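Local coordinates for protein NADPH-ferredoxin reductase FprA (Mycobacterium tuberculosis, PDB 1LQT) that probably supplies electrons to P450 systems, moving them between NADPH and ferredoxin through its bound FAD, at residues S14-A19 with E68-D73. Numbering follows the deposited sequence.
Sequences SAFFAA and EKTAED. With FAD (flavin-adenine dinucleotide), chain H.
Thr70 meets Phe16 and Ala19 where helix 64-71 rests on helix 13-28, the first helix of the Rossmann-type FAD-binding fold; the closest CA atoms, those of Phe16 and Thr70, stand 7.5 Å apart. From CB, which is directed at the helix 13-28 face, the Thr70 side chain splits into an apolar and a polar branch. With OG1 beside the backbone N (chi1 -68°), the methyl is left anti to that N and turned toward helix 13-28, where CG2 touches both Ala19 CB (4.0 Å) and Phe16 CD1 (4.2 Å). The ring is met at its edge, near its plane, and the neighbouring edge atom extends the row: Phe16 CE1 is 4.3 Å from Ala71 CB. Phe67, one turn back from Ala71, stacks on the same ring, while Met38 of strand 34-40 also touches it.

The other branch is joined to helix 13-28 through water. Thr70 OG1 is 2.8 Å from a water that donates to Phe16 O, so this helix carbonyl gains a solvent partner; OG1 also has a weak bond to Gln66 O. Burial of 152 Å² between the segments, with no direct polar bond, marks a small, mainly apolar contact. At the cofactor end of helix 13-28, Ser14 grips one phosphate oxygen twice: its backbone N donates to FAD O1P at an N-H...O angle of 151°, and Ser14 OG donates to FAD O1P at 2.7 Å.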
loop_
_atom_site.group_PDB
_atom_site.type_symbol
_atom_site.label_atom_id
_atom_site.label_comp_id
_atom_site.label_asym_id
_atom_site.label_seq_id
_atom_site.Cartn_x
_atom_site.Cartn_y
_atom_site.Cartn_z
ATOM N N SER A 14 -8.693 -6.570 0.524
ATOM C CA SER A 14 -9.081 -7.699 -0.312
ATOM C C SER A 14 -9.446 -8.916 0.542
ATOM O O SER A 14 -10.407 -9.607 0.234
ATOM C CB SER A 14 -8.019 -8.013 -1.367
ATOM O OG SER A 14 -6.841 -8.579 -0.849
ATOM N N ALA A 15 -8.711 -9.134 1.618
ATOM C CA ALA A 15 -9.022 -10.201 2.561
ATOM C C ALA A 15 -10.405 -10.031 3.168
ATOM O O ALA A 15 -11.182 -10.978 3.248
ATOM C CB ALA A 15 -7.976 -10.238 3.643
ATOM N N PHE A 16 -10.695 -8.820 3.644
ATOM C CA PHE A 16 -11.988 -8.580 4.281
ATOM C C PHE A 16 -13.152 -8.595 3.328
ATOM O O PHE A 16 -14.254 -9.054 3.686
ATOM C CB PHE A 16 -11.968 -7.304 5.131
ATOM C CG PHE A 16 -11.507 -7.572 6.517
ATOM C CD1 PHE A 16 -12.378 -8.166 7.424
ATOM C CD2 PHE A 16 -10.218 -7.266 6.940
ATOM C CE1 PHE A 16 -11.959 -8.451 8.709
ATOM C CE2 PHE A 16 -9.822 -7.576 8.214
ATOM C CZ PHE A 16 -10.680 -8.168 9.083
ATOM N N PHE A 17 -12.948 -8.136 2.096
ATOM C CA PHE A 17 -13.997 -8.249 1.102
ATOM C C PHE A 17 -14.234 -9.723 0.749
ATOM O O PHE A 17 -15.379 -10.160 0.621
ATOM C CB PHE A 17 -13.672 -7.424 -0.141
ATOM C CG PHE A 17 -13.699 -5.902 0.084
ATOM C CD1 PHE A 17 -14.699 -5.274 0.782
ATOM C CD2 PHE A 17 -12.713 -5.116 -0.469
ATOM C CE1 PHE A 17 -14.687 -3.916 0.946
ATOM C CE2 PHE A 17 -12.740 -3.744 -0.303
ATOM C CZ PHE A 17 -13.715 -3.169 0.384
ATOM N N ALA A 18 -13.165 -10.493 0.654
ATOM C CA ALA A 18 -13.323 -11.927 0.404
ATOM C C ALA A 18 -14.097 -12.589 1.545
ATOM O O ALA A 18 -14.987 -13.393 1.317
ATOM C CB ALA A 18 -11.970 -12.580 0.212
ATOM N N ALA A 19 -13.720 -12.246 2.781
ATOM C CA ALA A 19 -14.406 -12.814 3.939
ATOM C C ALA A 19 -15.887 -12.508 3.886
ATOM O O ALA A 19 -16.733 -13.388 4.100
ATOM C CB ALA A 19 -13.795 -12.297 5.225
ATOM N N GLU A 68 -14.517 -4.530 10.829
ATOM C CA GLU A 68 -14.815 -4.902 12.219
ATOM C C GLU A 68 -16.165 -5.604 12.307
ATOM O O GLU A 68 -16.315 -6.563 13.045
ATOM C CB GLU A 68 -14.797 -3.676 13.117
ATOM C CG GLU A 68 -13.385 -3.133 13.305
ATOM C CD GLU A 68 -13.335 -1.847 14.098
ATOM O OE1 GLU A 68 -14.063 -0.909 13.734
ATOM O OE2 GLU A 68 -12.550 -1.771 15.026
ATOM N N LYS A 69 -17.135 -5.131 11.550
ATOM C CA LYS A 69 -18.436 -5.768 11.546
ATOM C C LYS A 69 -18.331 -7.192 11.007
ATOM O O LYS A 69 -18.918 -8.101 11.569
ATOM C CB LYS A 69 -19.419 -4.938 10.727
ATOM C CG LYS A 69 -20.856 -5.440 10.779
ATOM C CD LYS A 69 -21.824 -4.492 10.093
ATOM C CE LYS A 69 -23.148 -5.171 9.812
ATOM N NZ LYS A 69 -23.706 -5.715 11.071
ATOM N N THR A 70 -17.546 -7.410 9.953
ATOM C CA THR A 70 -17.343 -8.759 9.458
ATOM C C THR A 70 -16.695 -9.622 10.545
ATOM O O THR A 70 -17.083 -10.764 10.768
ATOM C CB THR A 70 -16.482 -8.703 8.207
ATOM O OG1 THR A 70 -17.234 -8.071 7.171
ATOM C CG2 THR A 70 -16.082 -10.102 7.718
ATOM N N ALA A 71 -15.685 -9.065 11.215
ATOM C CA ALA A 71 -14.958 -9.794 12.233
ATOM C C ALA A 71 -15.817 -10.153 13.444
ATOM O O ALA A 71 -15.458 -11.074 14.183
ATOM C CB ALA A 71 -13.707 -9.044 12.638
ATOM N N GLU A 72 -16.944 -9.478 13.636
ATOM C CA GLU A 72 -17.852 -9.819 14.731
ATOM C C GLU A 72 -18.585 -11.128 14.470
ATOM O O GLU A 72 -19.151 -11.700 15.370
ATOM C CB GLU A 72 -18.917 -8.738 14.928
ATOM C CG GLU A 72 -18.451 -7.502 15.658
ATOM C CD GLU A 72 -17.997 -7.848 17.050
ATOM O OE1 GLU A 72 -16.766 -7.880 17.299
ATOM O OE2 GLU A 72 -18.876 -8.100 17.923
ATOM N N ASP A 73 -18.583 -11.614 13.239
ATOM C CA ASP A 73 -19.308 -12.824 12.934
ATOM C C ASP A 73 -18.705 -13.993 13.683
ATOM O O ASP A 73 -17.505 -14.163 13.669
ATOM C CB ASP A 73 -19.223 -13.087 11.435
ATOM C CG ASP A 73 -20.257 -14.041 10.960
ATOM O OD1 ASP A 73 -20.202 -15.219 11.375
ATOM O OD2 ASP A 73 -21.153 -13.677 10.155
HETATM P PA FAD H . -2.886 -4.866 1.679
HETATM O O1A FAD H . -1.457 -4.569 1.463
HETATM O O2A FAD H . -3.804 -3.798 2.147
HETATM O O5B FAD H . -3.008 -6.062 2.735
HETATM C C5B FAD H . -2.110 -7.176 2.661
HETATM C C4B FAD H . -2.073 -7.794 4.053
HETATM O O4B FAD H . -1.428 -9.060 3.932
HETATM C C3B FAD H . -1.272 -6.981 5.077
HETATM O O3B FAD H . -1.969 -6.816 6.291
HETATM C C2B FAD H . -0.010 -7.787 5.228
HETATM O O2B FAD H . 0.684 -7.621 6.443
HETATM C C1B FAD H . -0.530 -9.214 5.013
HETATM N N9A FAD H . 0.486 -10.183 4.625
HETATM C C8A FAD H . 1.420 -10.028 3.636
HETATM N N7A FAD H . 2.195 -11.098 3.511
HETATM C C5A FAD H . 1.758 -11.967 4.492
HETATM C C6A FAD H . 2.196 -13.242 4.857
HETATM N N6A FAD H . 3.163 -13.900 4.238
HETATM N N1A FAD H . 1.533 -13.849 5.881
HETATM C C2A FAD H . 0.498 -13.207 6.486
HETATM N N3A FAD H . 0.027 -11.990 6.184
HETATM C C4A FAD H . 0.691 -11.411 5.179
HETATM N N1 FAD H . -6.679 3.577 -1.367
HETATM C C2 FAD H . -7.712 4.433 -1.126
HETATM O O2 FAD H . -8.851 4.151 -1.445
HETATM N N3 FAD H . -7.440 5.655 -0.531
HETATM C C4 FAD H . -6.207 6.031 -0.087
HETATM O O4 FAD H . -6.035 7.134 0.479
HETATM C C4X FAD H . -5.161 5.124 -0.291
HETATM N N5 FAD H . -3.889 5.416 0.149
HETATM C C5X FAD H . -2.866 4.535 -0.093
HETATM C C6 FAD H . -1.591 4.834 0.318
HETATM C C7 FAD H . -0.513 4.015 0.031
HETATM C C7M FAD H . 0.864 4.374 0.517
HETATM C C8 FAD H . -0.753 2.828 -0.672
HETATM C C8M FAD H . 0.382 1.910 -1.034
HETATM C C9 FAD H . -2.045 2.497 -1.077
HETATM C C9A FAD H . -3.114 3.338 -0.797
HETATM N N10 FAD H . -4.415 3.037 -1.213
HETATM C C10 FAD H . -5.439 3.911 -0.942
HETATM C "C1'" FAD H . -4.743 1.759 -1.909
HETATM C "C2'" FAD H . -5.076 0.650 -0.912
HETATM O "O2'" FAD H . -4.103 0.665 0.103
HETATM C "C3'" FAD H . -5.078 -0.711 -1.632
HETATM O "O3'" FAD H . -6.082 -0.748 -2.641
HETATM C "C4'" FAD H . -5.418 -1.915 -0.754
HETATM O "O4'" FAD H . -4.917 -1.755 0.570
HETATM C "C5'" FAD H . -4.862 -3.200 -1.369
HETATM O "O5'" FAD H . -5.419 -4.261 -0.583
HETATM P P FAD H . -4.782 -5.708 -0.443
HETATM O O1P FAD H . -5.727 -6.430 0.437
HETATM O O2P FAD H . -4.442 -6.328 -1.760
HETATM O O3P FAD H . -3.383 -5.506 0.276
HETATM O O HOH W 1 -15.566 -6.969 5.271
#